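Local structure of ketosynthase (Streptomyces sp. MSC090213JE08, 6KXF) at residues H301-K306 with A329-L334. The protein probably catalyses the decarboxylative condensation of a fatty acyl group with malonyl-ACP, giving 3-oxoacyl-ACP and carbon dioxide. Residues are numbered along the deposited sequence; the frame is centred on the assembly and turned at random.
Sequences HGTGTK and AVKSML. With DYF ([(3~{R})-2,2-dimethyl-4-[[3-[2-[[(~{E})-oct-2-enoyl]amino]ethylamino]-3-oxidanylidene-propyl]amino]-3-oxidanyl-4-oxidanylidene-butyl] dihydrogen phosphate), chain D.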
loop_
_atom_site.group_PDB
_atom_site.type_symbol
_atom_site.label_atom_id
_atom_site.label_comp_id
_atom_site.label_asym_id
_atom_site.label_seq_id
_atom_site.Cartn_x
_atom_site.Cartn_y
_atom_site.Cartn_z
ATOM N N HIS A 301 7.564 -12.577 -10.759
ATOM C CA HIS A 301 7.109 -12.411 -9.422
ATOM C C HIS A 301 7.323 -13.728 -8.661
ATOM O O HIS A 301 7.852 -13.711 -7.543
ATOM C CB HIS A 301 5.669 -11.916 -9.371
ATOM C CG HIS A 301 5.226 -11.615 -7.978
ATOM N ND1 HIS A 301 5.787 -10.592 -7.228
ATOM C CD2 HIS A 301 4.308 -12.205 -7.179
ATOM C CE1 HIS A 301 5.198 -10.543 -6.040
ATOM N NE2 HIS A 301 4.274 -11.505 -5.996
ATOM N N GLY A 302 6.960 -14.846 -9.303
ATOM C CA GLY A 302 7.518 -16.200 -8.962
ATOM C C GLY A 302 7.650 -16.466 -7.469
ATOM O O GLY A 302 8.722 -16.665 -6.978
ATOM N N THR A 303 6.530 -16.545 -6.743
ATOM C CA THR A 303 6.540 -16.746 -5.311
ATOM C C THR A 303 6.699 -18.208 -4.908
ATOM O O THR A 303 7.017 -18.506 -3.725
ATOM C CB THR A 303 5.255 -16.220 -4.665
ATOM O OG1 THR A 303 4.150 -16.826 -5.342
ATOM C CG2 THR A 303 5.160 -14.709 -4.709
ATOM N N GLY A 304 6.442 -19.128 -5.840
ATOM C CA GLY A 304 6.546 -20.539 -5.538
ATOM C C GLY A 304 5.234 -21.115 -5.031
ATOM O O GLY A 304 5.180 -22.240 -4.612
ATOM N N THR A 305 4.151 -20.337 -5.072
ATOM C CA THR A 305 2.816 -20.925 -4.780
ATOM C C THR A 305 2.269 -21.642 -6.028
ATOM O O THR A 305 2.668 -21.378 -7.177
ATOM C CB THR A 305 1.795 -19.889 -4.276
ATOM O OG1 THR A 305 1.538 -18.896 -5.274
ATOM C CG2 THR A 305 2.222 -19.192 -3.009
ATOM N N LYS A 306 1.319 -22.547 -5.791
ATOM C CA LYS A 306 0.672 -23.283 -6.887
ATOM C C LYS A 306 0.012 -22.261 -7.823
ATOM O O LYS A 306 0.315 -22.223 -9.015
ATOM C CB LYS A 306 -0.258 -24.376 -6.336
ATOM C CG LYS A 306 0.349 -25.781 -6.282
ATOM C CD LYS A 306 0.553 -26.435 -7.687
ATOM C CE LYS A 306 1.073 -27.870 -7.704
ATOM N NZ LYS A 306 2.257 -28.070 -6.823
ATOM N N ALA A 329 13.166 -16.711 -11.038
ATOM C CA ALA A 329 12.526 -16.390 -9.798
ATOM C C ALA A 329 13.584 -16.156 -8.723
ATOM O O ALA A 329 14.091 -17.096 -8.079
ATOM C CB ALA A 329 11.589 -17.511 -9.384
ATOM N N VAL A 330 13.847 -14.880 -8.460
ATOM C CA VAL A 330 14.818 -14.412 -7.436
ATOM C C VAL A 330 14.326 -14.785 -6.026
ATOM O O VAL A 330 15.142 -15.020 -5.130
ATOM C CB VAL A 330 15.063 -12.897 -7.641
ATOM C CG1 VAL A 330 15.758 -12.242 -6.480
ATOM C CG2 VAL A 330 15.842 -12.682 -8.947
ATOM N N LYS A 331 13.005 -14.920 -5.833
ATOM C CA LYS A 331 12.452 -15.413 -4.535
ATOM C C LYS A 331 12.875 -16.858 -4.213
ATOM O O LYS A 331 12.790 -17.270 -3.052
ATOM C CB LYS A 331 10.930 -15.298 -4.558
ATOM C CG LYS A 331 10.429 -13.848 -4.595
ATOM C CD LYS A 331 8.936 -13.727 -4.398
ATOM C CE LYS A 331 8.411 -12.320 -4.602
ATOM N NZ LYS A 331 8.837 -11.762 -5.909
ATOM N N SER A 332 13.329 -17.634 -5.217
ATOM C CA SER A 332 13.956 -18.960 -4.934
ATOM C C SER A 332 15.112 -18.809 -3.921
ATOM O O SER A 332 15.340 -19.672 -3.070
ATOM C CB SER A 332 14.422 -19.640 -6.201
ATOM O OG SER A 332 15.478 -18.932 -6.831
ATOM N N MET A 333 15.840 -17.684 -4.011
ATOM C CA MET A 333 16.994 -17.406 -3.153
ATOM C C MET A 333 16.571 -16.571 -1.929
ATOM O O MET A 333 16.965 -16.864 -0.836
ATOM C CB MET A 333 18.065 -16.646 -3.933
ATOM C CG MET A 333 18.718 -17.478 -5.016
ATOM S SD MET A 333 19.888 -16.519 -6.010
ATOM C CE MET A 333 18.742 -15.886 -7.246
ATOM N N LEU A 334 15.773 -15.512 -2.140
ATOM C CA LEU A 334 15.474 -14.487 -1.076
ATOM C C LEU A 334 14.303 -14.892 -0.176
ATOM O O LEU A 334 14.100 -14.276 0.855
ATOM C CB LEU A 334 15.100 -13.162 -1.754
ATOM C CG LEU A 334 16.269 -12.430 -2.416
ATOM C CD1 LEU A 334 15.811 -11.071 -2.948
ATOM C CD2 LEU A 334 17.419 -12.285 -1.437
HETATM C C29 DYF D . -0.277 -10.221 2.471
HETATM C C26 DYF D . 1.751 -10.885 -0.833
HETATM C C25 DYF D . 1.244 -11.810 -1.662
HETATM O O13 DYF D . -2.406 -18.714 -3.483
HETATM C C21 DYF D . 0.183 -12.148 -5.107
HETATM C C17 DYF D . 0.267 -15.786 -4.910
HETATM O O11 DYF D . -5.752 -17.578 -3.844
HETATM N N22 DYF D . 1.287 -11.843 -4.391
HETATM C C10 DYF D . -4.818 -18.579 -3.486
HETATM N N19 DYF D . -0.053 -14.519 -5.493
HETATM C C30 DYF D . -0.843 -8.858 2.938
HETATM C C31 DYF D . -1.406 -8.799 4.364
HETATM N N14 DYF D . -3.239 -16.607 -3.709
HETATM C C28 DYF D . 0.076 -10.150 0.977
HETATM C C27 DYF D . 1.412 -10.784 0.662
HETATM C C23 DYF D . 1.789 -11.839 -3.110
HETATM C C20 DYF D . 0.847 -13.424 -5.764
HETATM C C16 DYF D . -1.006 -16.602 -4.786
HETATM C C15 DYF D . -1.920 -16.008 -3.739
HETATM C C12 DYF D . -3.383 -18.029 -3.552
HETATM C C01 DYF D . -5.107 -17.891 -1.040
HETATM C C02 DYF D . -5.270 -19.031 -2.071
HETATM C C03 DYF D . -4.513 -20.278 -1.570
HETATM C C04 DYF D . -6.769 -19.411 -2.197
HETATM O O05 DYF D . -6.894 -20.486 -3.102
HETATM P P06 DYF D . -7.648 -20.365 -4.572
HETATM O O07 DYF D . -9.032 -20.978 -4.427
HETATM O O08 DYF D . -6.839 -21.236 -5.517
HETATM O O09 DYF D . -7.975 -18.945 -4.985
HETATM O O18 DYF D . 1.355 -16.172 -4.550
HETATM O O24 DYF D . 2.949 -11.703 -3.434
HETATM O O HOH W 1 8.044 -9.052 -6.938
HETATM O O HOH W 2 10.625 -14.621 -7.790
#
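The imidazole of H301 has CE of K331 over one face, in a CH-pi contact 4.3 Å from CE to the ring centroid, and the amide of the octenoyl phosphopantetheine analogue DYF at its edge. There NE2 donates to DYF O24 at 2.9 Å, with an N-H...O angle of 160°, so the ring uses its edge to donate and one face to pack. With CG anti to the backbone N (chi1 -175°), the ring reaches the ligand while ND1 is joined to a water that accepts a hydrogen bond from K331 NZ. Lysine suits its place because an otherwise extended chain, bent at its last torsion (chi4 53°), brings NZ to 2.7 Å from H301 O, in the carbonyl plane on a lone pair. Glycine fits at 302, where phi is positive and a side chain would run into CB of A329. Threonine's short branch gives T303 a hydroxyl donating to DYF O18 and a methyl, CG2, packing on K331 CD; T305 OG1 also donates to O18 and caps helix 306-320 through N308 N. This is the HGTGT motif of ketosynthases; by family resemblance H301 is probably one histidine of the Cys-His-His active site, with H336, also bonded to DYF, probably the other. The motif links strand 297-299 to helix 306-320, while K331 lies on the short helix after strand 326-328, which pairs in parallel with strand 297-299, and touches helix 341-355.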